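Local coordinates for capsid Protein (Unidentified, PDB 4DMI), which probably serves as a structural subunit of a phage capsid and assembles into a pentamer, at residues B[66-72]-B[157-163]; B[77-81]-B[146-150]; B[55-59]-B[172-176]. One frame throughout, in Å; residues are numbered along the deposited sequence. Where two conformers were deposited one is given.

Interaction 1 of 3, residues B[66-72]-B[157-163]; sequences TIDFDVE and VRVQGIA. With NA (sodium ion), chain H.
D70 and R158 leave antiparallel strands 67-72 and 158-163 by torsions that bring carboxylate and guanidinium together: CG of D70 is anti to the backbone N (chi1 -174°), while R158 has CG anti to the carbonyl carbon and runs extended to NE. R158 NH1 donates to D70 OD1 at 3.0 Å, with the oxygen in the guanidinium plane. From the opposite face of the carboxylate, Q160 NE2 reaches the same oxygen at 2.9 Å, so two N-H groups clamp it. E72 lies over the guanidinium, its CB above the centre. E72 OE1 and R158 NH2, 3.4 Å apart, form a salt bridge of charge alone, since the oxygen lies well out of the guanidinium plane. E72 OE2 binds the sodium ion at 2.0 Å. On the other side of the sheet the F69 ring lies over G161, whose CA sits 3.9 Å from the ring centroid in a CH-pi contact. Six backbone hydrogen bonds join the strands. A155 O and E96 of a neighbouring subunit also bind the sodium, and that E96 accepts from R158 NE. The chained charges thus probably offset one another and, with the cation, tie this strand pair to the adjacent subunit.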
loop_
_atom_site.group_PDB
_atom_site.type_symbol
_atom_site.label_atom_id
_atom_site.label_comp_id
_atom_site.label_asym_id
_atom_site.label_seq_id
_atom_site.Cartn_x
_atom_site.Cartn_y
_atom_site.Cartn_z
ATOM N N THR B 66 -2.120 4.713 22.955
ATOM C CA THR B 66 -1.289 5.598 22.137
ATOM C C THR B 66 -0.148 6.197 22.939
ATOM O O THR B 66 -0.355 6.748 24.029
ATOM C CB THR B 66 -2.138 6.738 21.566
ATOM O OG1 THR B 66 -3.025 6.205 20.576
ATOM C CG2 THR B 66 -1.264 7.799 20.905
ATOM N N ILE B 67 1.062 6.052 22.408
ATOM C CA ILE B 67 2.241 6.688 22.970
ATOM C C ILE B 67 2.426 7.971 22.185
ATOM O O ILE B 67 3.018 7.968 21.099
ATOM C CB ILE B 67 3.483 5.801 22.787
ATOM C CG1 ILE B 67 3.254 4.409 23.393
ATOM C CG2 ILE B 67 4.682 6.443 23.467
ATOM C CD1 ILE B 67 4.287 3.386 22.945
ATOM N N ASP B 68 1.891 9.068 22.715
ATOM C CA ASP B 68 1.979 10.359 22.046
ATOM C C ASP B 68 3.263 11.082 22.436
ATOM O O ASP B 68 3.682 11.045 23.598
ATOM C CB ASP B 68 0.757 11.221 22.379
ATOM C CG ASP B 68 0.573 11.444 23.875
ATOM O OD1 ASP B 68 0.569 10.469 24.653
ATOM O OD2 ASP B 68 0.424 12.616 24.289
ATOM N N PHE B 69 3.905 11.726 21.472
ATOM C CA PHE B 69 5.128 12.472 21.766
ATOM C C PHE B 69 5.200 13.788 20.982
ATOM O O PHE B 69 4.682 13.901 19.868
ATOM C CB PHE B 69 6.402 11.618 21.572
ATOM C CG PHE B 69 6.479 10.923 20.237
ATOM C CD1 PHE B 69 5.892 9.673 20.055
ATOM C CD2 PHE B 69 7.110 11.529 19.161
ATOM C CE1 PHE B 69 5.941 9.032 18.822
ATOM C CE2 PHE B 69 7.181 10.893 17.919
ATOM C CZ PHE B 69 6.587 9.650 17.746
ATOM N N ASP B 70 5.833 14.777 21.613
ATOM C CA ASP B 70 6.024 16.109 21.066
ATOM C C ASP B 70 7.311 16.598 21.725
ATOM O O ASP B 70 7.301 17.126 22.841
ATOM C CB ASP B 70 4.824 16.997 21.419
ATOM C CG ASP B 70 4.874 18.366 20.749
ATOM O OD1 ASP B 70 5.901 18.702 20.128
ATOM O OD2 ASP B 70 3.881 19.117 20.875
ATOM N N VAL B 71 8.423 16.372 21.035
ATOM C CA VAL B 71 9.742 16.448 21.645
ATOM C C VAL B 71 10.549 17.641 21.160
ATOM O O VAL B 71 10.738 17.823 19.957
ATOM C CB VAL B 71 10.521 15.146 21.352
ATOM C CG1 VAL B 71 11.902 15.154 22.019
ATOM C CG2 VAL B 71 9.693 13.933 21.778
ATOM N N GLU B 72 11.026 18.449 22.106
ATOM C CA GLU B 72 11.762 19.677 21.804
ATOM C C GLU B 72 12.901 19.813 22.808
ATOM O O GLU B 72 12.667 19.820 24.021
ATOM C CB GLU B 72 10.826 20.889 21.918
ATOM C CG GLU B 72 11.448 22.226 21.524
ATOM C CD GLU B 72 10.700 23.421 22.114
ATOM O OE1 GLU B 72 10.471 23.428 23.343
ATOM O OE2 GLU B 72 10.337 24.346 21.351
ATOM N N VAL B 157 13.546 22.868 16.822
ATOM C CA VAL B 157 13.073 21.731 16.034
ATOM C C VAL B 157 12.345 20.705 16.890
ATOM O O VAL B 157 12.670 20.528 18.064
ATOM C CB VAL B 157 14.220 21.040 15.255
ATOM C CG1 VAL B 157 14.751 21.956 14.181
ATOM C CG2 VAL B 157 15.352 20.583 16.189
ATOM N N ARG B 158 11.361 20.027 16.301
ATOM C CA ARG B 158 10.557 19.066 17.048
ATOM C C ARG B 158 10.431 17.700 16.381
ATOM O O ARG B 158 10.609 17.555 15.161
ATOM C CB ARG B 158 9.152 19.633 17.337
ATOM C CG ARG B 158 9.164 20.813 18.292
ATOM C CD ARG B 158 7.774 21.188 18.765
ATOM N NE ARG B 158 7.853 22.319 19.691
ATOM C CZ ARG B 158 7.391 22.313 20.938
ATOM N NH1 ARG B 158 6.770 21.246 21.424
ATOM N NH2 ARG B 158 7.529 23.392 21.692
ATOM N N VAL B 159 10.141 16.696 17.197
ATOM C CA VAL B 159 9.763 15.373 16.720
ATOM C C VAL B 159 8.383 15.112 17.289
ATOM O O VAL B 159 8.214 15.084 18.514
ATOM C CB VAL B 159 10.736 14.278 17.210
ATOM C CG1 VAL B 159 10.295 12.900 16.697
ATOM C CG2 VAL B 159 12.164 14.589 16.767
ATOM N N GLN B 160 7.392 14.945 16.422
ATOM C CA GLN B 160 5.997 14.784 16.854
ATOM C C GLN B 160 5.389 13.534 16.258
ATOM O O GLN B 160 5.648 13.195 15.109
ATOM C CB GLN B 160 5.163 16.006 16.451
ATOM C CG GLN B 160 5.644 17.290 17.098
ATOM C CD GLN B 160 4.872 18.511 16.653
ATOM O OE1 GLN B 160 4.332 18.552 15.544
ATOM N NE2 GLN B 160 4.820 19.516 17.512
ATOM N N GLY B 161 4.566 12.838 17.027
ATOM C CA GLY B 161 3.900 11.685 16.468
ATOM C C GLY B 161 3.232 10.803 17.487
ATOM O O GLY B 161 3.017 11.211 18.635
ATOM N N ILE B 162 2.891 9.596 17.047
ATOM C CA ILE B 162 2.258 8.608 17.904
ATOM C C ILE B 162 2.879 7.248 17.646
ATOM O O ILE B 162 3.401 6.978 16.560
ATOM C CB ILE B 162 0.725 8.552 17.674
ATOM C CG1 ILE B 162 0.395 8.318 16.198
ATOM C CG2 ILE B 162 0.061 9.846 18.122
ATOM C CD1 ILE B 162 -1.103 8.241 15.904
ATOM N N ALA B 163 2.820 6.387 18.648
ATOM C CA ALA B 163 3.255 5.016 18.487
ATOM C C ALA B 163 2.365 4.107 19.299
ATOM O O ALA B 163 1.656 4.553 20.199
ATOM C CB ALA B 163 4.730 4.844 18.927
HETATM NA NA NA H . 10.550 26.014 20.238
HETATM O O HOH W 1 11.587 27.902 19.632
HETATM O O HOH W 2 11.270 26.926 22.261
#

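Interaction 2 of 3, residues B[77-81]-B[146-150]; sequences TIANT and DTLQA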
loop_
_atom_site.group_PDB
_atom_site.type_symbol
_atom_site.label_atom_id
_atom_site.label_comp_id
_atom_site.label_asym_id
_atom_site.label_seq_id
_atom_site.Cartn_x
_atom_site.Cartn_y
_atom_site.Cartn_z
ATOM N N THR B 77 12.080 8.803 25.485
ATOM C CA THR B 77 11.807 7.409 25.160
ATOM C C THR B 77 10.392 7.167 24.658
ATOM O O THR B 77 9.415 7.624 25.254
ATOM C CB THR B 77 12.101 6.514 26.365
ATOM O OG1 THR B 77 13.498 6.597 26.654
ATOM C CG2 THR B 77 11.737 5.068 26.069
ATOM N N ILE B 78 10.288 6.451 23.543
ATOM C CA ILE B 78 9.002 6.011 23.029
ATOM C C ILE B 78 8.686 4.615 23.547
ATOM O O ILE B 78 7.579 4.355 24.032
ATOM C CB ILE B 78 8.996 6.051 21.489
ATOM C CG1 ILE B 78 9.215 7.491 21.033
ATOM C CG2 ILE B 78 7.698 5.440 20.938
ATOM C CD1 ILE B 78 9.476 7.636 19.539
ATOM N N ALA B 79 9.659 3.713 23.466
ATOM C CA ALA B 79 9.508 2.404 24.084
ATOM C C ALA B 79 10.877 1.872 24.414
ATOM O O ALA B 79 11.847 2.198 23.728
ATOM C CB ALA B 79 8.782 1.452 23.166
ATOM N N ASN B 80 10.972 1.057 25.462
ATOM C CA ASN B 80 12.241 0.445 25.837
ATOM C C ASN B 80 12.091 -0.969 26.382
ATOM O O ASN B 80 12.926 -1.437 27.162
ATOM C CB ASN B 80 13.020 1.331 26.822
ATOM C CG ASN B 80 12.269 1.582 28.119
ATOM O OD1 ASN B 80 11.223 0.984 28.384
ATOM N ND2 ASN B 80 12.815 2.469 28.946
ATOM N N THR B 81 11.020 -1.639 25.974
ATOM C CA THR B 81 10.830 -3.051 26.276
ATOM C C THR B 81 10.518 -3.820 24.987
ATOM O O THR B 81 10.028 -3.230 24.015
ATOM C CB THR B 81 9.764 -3.274 27.377
ATOM O OG1 THR B 81 8.518 -2.701 26.969
ATOM C CG2 THR B 81 10.213 -2.639 28.678
ATOM N N ASP B 146 17.123 -2.749 23.979
ATOM C CA ASP B 146 16.937 -1.728 22.940
ATOM C C ASP B 146 15.976 -0.623 23.383
ATOM O O ASP B 146 15.004 -0.877 24.095
ATOM C CB ASP B 146 16.334 -2.333 21.672
ATOM C CG ASP B 146 17.259 -3.268 20.947
ATOM O OD1 ASP B 146 18.480 -3.330 21.256
ATOM O OD2 ASP B 146 16.745 -3.953 20.034
ATOM N N THR B 147 16.231 0.599 22.922
ATOM C CA THR B 147 15.342 1.734 23.186
ATOM C C THR B 147 15.007 2.426 21.873
ATOM O O THR B 147 15.892 2.663 21.060
ATOM C CB THR B 147 16.010 2.747 24.131
ATOM O OG1 THR B 147 16.325 2.111 25.382
ATOM C CG2 THR B 147 15.113 3.959 24.379
ATOM N N LEU B 148 13.729 2.730 21.664
ATOM C CA LEU B 148 13.272 3.545 20.544
ATOM C C LEU B 148 12.992 4.922 21.119
ATOM O O LEU B 148 12.270 5.045 22.119
ATOM C CB LEU B 148 11.997 2.956 19.947
ATOM C CG LEU B 148 11.260 3.767 18.882
ATOM C CD1 LEU B 148 12.089 3.886 17.607
ATOM C CD2 LEU B 148 9.915 3.116 18.616
ATOM N N GLN B 149 13.561 5.960 20.513
ATOM C CA GLN B 149 13.454 7.308 21.078
ATOM C C GLN B 149 13.316 8.414 20.037
ATOM O O GLN B 149 13.660 8.248 18.866
ATOM C CB GLN B 149 14.657 7.584 22.000
ATOM C CG GLN B 149 15.987 7.657 21.250
ATOM C CD GLN B 149 17.210 7.671 22.163
ATOM O OE1 GLN B 149 17.146 7.269 23.327
ATOM N NE2 GLN B 149 18.330 8.150 21.635
ATOM N N ALA B 150 12.774 9.540 20.483
ATOM C CA ALA B 150 12.705 10.758 19.684
ATOM C C ALA B 150 13.689 11.725 20.317
ATOM O O ALA B 150 13.726 11.874 21.542
ATOM C CB ALA B 150 11.314 11.323 19.735
HETATM O O HOH W 3 15.596 8.072 25.551
HETATM O O HOH W 4 15.760 3.179 27.801
#
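I78 lays its side chain across L148 and A150, with CG2 4.0 Å from L148 CD2 and CD1 4.1 Å from A150 CB. The two branches diverge because, with chi1 at -62°, CG1 lies beside the backbone N and CG2 anti to it, so one methyl meets the leucine and the far end of the chain reaches along strand 147-150 to the alanine. L148 answers with CG anti to its own N, and the two side chains pass at a slant. I78 also packs on I67, F69, I104 and A163, placing this patch inside the beta-sheet body of the domain.

The backbone shifts register here. L148 O accepts from both I78 N at 2.8 Å and A79 N at 3.2 Å, and in return L148 N donates to A79 O at 2.8 Å, with the donor nearly in line with that carbonyl. One carbonyl is therefore gripped by two successive amides.

The polar groups gather on the side of T77 and Q149. The side chains of T77 and T147 cross at about a right angle, T77 OG1 lying 3.8 Å from T147 CG2. One water joins T77 OG1 to Q149 OE1, to which it donates; Q149 NE2 is held by E105. A second water accepts from N80 ND2 and bonds to T147 OG1, bridging the segments where the chain leaves the sheet.

With I78 and A79 both opposite L148, the arrangement is a classic beta bulge, placed where the chain turns a corner between strands 74-77 and 83-95.

Interaction 3 of 3, residues B[55-59]-B[172-176]; sequences EDLQK and NLINP
Q58 reaches from the end of helix 55-58 to the carbonyl of I174 through a bent side chain. CG is anti to the backbone N (chi1 -177°), and a chi2 of -93° then folds the amide across, carrying NE2 to within 2.8 Å of I174 O. The N-H points fairly directly at the oxygen, at 155°, and the acceptor lies close to the plane of the Q58 amide. Seen from I174, however, the donor sits above the carbonyl plane and not on a lone pair.

The same amide is flanked by L173, whose side chain lies nearly perpendicular to that of Q58. L173 CB lies 3.8 Å from Q58 NE2, and L173 CD2 lies 3.8 Å from Q58 OE1, so aliphatic carbon runs beside both ends of the amide. In L173 the CG atom is anti to the carbonyl carbon, and it is the CD2 branch that lies beside the oxygen.

P176, the last residue of the chain, closes the other end of the contact. Its ring rests against the carbonyl oxygens at the C-terminal end of the short helix: P176 CG is 3.4 Å from L57 O and P176 CD 3.5 Å from Q58 O. F84 of a neighbouring subunit packs on both L57 and P176.

The polar ends of Q58 have further partners. NE2 also donates to I166 O, and OE1 accepts from R54 of another neighbouring subunit, which probably fixes the rotation of the amide. R164 of strand 158-167 bonds to both Q58 O and I174 O, and backbone hydrogen bonding between I174 and I166 lays the C-terminal tail against that strand, beside which the short helix meets it.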
loop_
_atom_site.group_PDB
_atom_site.type_symbol
_atom_site.label_atom_id
_atom_site.label_comp_id
_atom_site.label_asym_id
_atom_site.label_seq_id
_atom_site.Cartn_x
_atom_site.Cartn_y
_atom_site.Cartn_z
ATOM N N GLU B 55 -6.126 -6.666 9.892
ATOM C CA GLU B 55 -4.938 -5.926 10.285
ATOM C C GLU B 55 -5.165 -4.445 10.579
ATOM O O GLU B 55 -4.651 -3.907 11.555
ATOM C CB GLU B 55 -3.860 -6.113 9.213
ATOM C CG GLU B 55 -2.622 -5.284 9.416
ATOM C CD GLU B 55 -1.563 -5.587 8.377
ATOM O OE1 GLU B 55 -1.637 -6.667 7.753
ATOM O OE2 GLU B 55 -0.661 -4.743 8.183
ATOM N N ASP B 56 -5.954 -3.767 9.723
ATOM C CA ASP B 56 -6.206 -2.355 9.927
ATOM C C ASP B 56 -6.897 -2.078 11.268
ATOM O O ASP B 56 -6.546 -1.128 11.961
ATOM C CB ASP B 56 -6.988 -1.749 8.757
ATOM C CG ASP B 56 -8.371 -2.349 8.595
ATOM O OD1 ASP B 56 -8.571 -3.550 8.888
ATOM O OD2 ASP B 56 -9.276 -1.612 8.159
ATOM N N LEU B 57 -7.851 -2.929 11.639
ATOM C CA LEU B 57 -8.526 -2.800 12.925
ATOM C C LEU B 57 -7.590 -3.154 14.067
ATOM O O LEU B 57 -7.539 -2.452 15.081
ATOM C CB LEU B 57 -9.769 -3.697 12.984
ATOM C CG LEU B 57 -10.805 -3.531 11.871
ATOM C CD1 LEU B 57 -11.961 -4.503 12.073
ATOM C CD2 LEU B 57 -11.304 -2.096 11.811
ATOM N N GLN B 58 -6.833 -4.241 13.909
ATOM C CA GLN B 58 -5.973 -4.697 14.994
ATOM C C GLN B 58 -4.926 -3.647 15.362
ATOM O O GLN B 58 -4.527 -3.550 16.528
ATOM C CB GLN B 58 -5.288 -6.027 14.639
ATOM C CG GLN B 58 -4.429 -6.601 15.763
ATOM C CD GLN B 58 -2.966 -6.189 15.674
ATOM O OE1 GLN B 58 -2.418 -6.046 14.575
ATOM N NE2 GLN B 58 -2.325 -5.997 16.828
ATOM N N LYS B 59 -4.488 -2.873 14.371
ATOM C CA LYS B 59 -3.438 -1.873 14.571
ATOM C C LYS B 59 -3.950 -0.496 14.995
ATOM O O LYS B 59 -3.171 0.461 15.072
ATOM C CB LYS B 59 -2.583 -1.748 13.303
ATOM C CG LYS B 59 -1.828 -3.036 12.997
ATOM C CD LYS B 59 -1.080 -2.970 11.674
ATOM C CE LYS B 59 0.120 -2.059 11.748
ATOM N NZ LYS B 59 0.961 -2.253 10.508
ATOM N N ASN B 172 3.004 -12.349 18.878
ATOM C CA ASN B 172 1.606 -12.421 19.296
ATOM C C ASN B 172 0.970 -11.042 19.240
ATOM O O ASN B 172 1.479 -10.090 19.838
ATOM C CB ASN B 172 1.495 -12.991 20.708
ATOM C CG ASN B 172 2.043 -14.402 20.805
ATOM O OD1 ASN B 172 1.697 -15.262 20.000
ATOM N ND2 ASN B 172 2.912 -14.639 21.779
ATOM N N LEU B 173 -0.146 -10.931 18.528
ATOM C CA LEU B 173 -0.783 -9.637 18.324
ATOM C C LEU B 173 -1.444 -9.093 19.582
ATOM O O LEU B 173 -2.047 -9.838 20.364
ATOM C CB LEU B 173 -1.804 -9.714 17.187
ATOM C CG LEU B 173 -1.230 -10.126 15.826
ATOM C CD1 LEU B 173 -2.361 -10.343 14.839
ATOM C CD2 LEU B 173 -0.258 -9.078 15.290
ATOM N N ILE B 174 -1.318 -7.786 19.771
ATOM C CA ILE B 174 -1.974 -7.086 20.875
ATOM C C ILE B 174 -3.282 -6.426 20.440
ATOM O O ILE B 174 -3.302 -5.673 19.464
ATOM C CB ILE B 174 -1.027 -6.026 21.445
ATOM C CG1 ILE B 174 0.203 -6.719 22.041
ATOM C CG2 ILE B 174 -1.743 -5.156 22.490
ATOM C CD1 ILE B 174 1.347 -5.799 22.338
ATOM N N ASN B 175 -4.366 -6.707 21.162
ATOM C CA ASN B 175 -5.678 -6.134 20.852
ATOM C C ASN B 175 -5.664 -4.617 21.022
ATOM O O ASN B 175 -5.013 -4.101 21.934
ATOM C CB ASN B 175 -6.753 -6.710 21.774
ATOM C CG ASN B 175 -7.059 -8.170 21.496
ATOM O OD1 ASN B 175 -6.808 -8.677 20.406
ATOM N ND2 ASN B 175 -7.622 -8.853 22.491
ATOM N N PRO B 176 -6.381 -3.895 20.148
ATOM C CA PRO B 176 -6.450 -2.428 20.204
ATOM C C PRO B 176 -7.349 -1.914 21.328
ATOM O O PRO B 176 -8.259 -2.628 21.754
ATOM C CB PRO B 176 -7.042 -2.051 18.840
ATOM C CG PRO B 176 -7.787 -3.276 18.378
ATOM C CD PRO B 176 -6.991 -4.439 18.921
#

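Overall arrangement
Interactions 1 and 2 belong to the same beta-sheet body, their centres 12 Å apart, and both combine buried apolar side chains with exposed polar ones; they share an apolar interior in which A150 packs on V71 and V159. Interaction 3, a small and partly buried contact, stands apart, its centre about 22 Å from that of interaction 1 and 20 Å from that of interaction 2, and joins a short helix to the C-terminal tail. Along the chain the contacts are nested, interaction 2 within interaction 1 and both within interaction 3. Regular strand pairing with a charged face turned to a neighbouring subunit gives way to a bulge edged by waters, and then to a single cross-segment hydrogen bond. Interactions 1 and 3 both touch that neighbouring subunit.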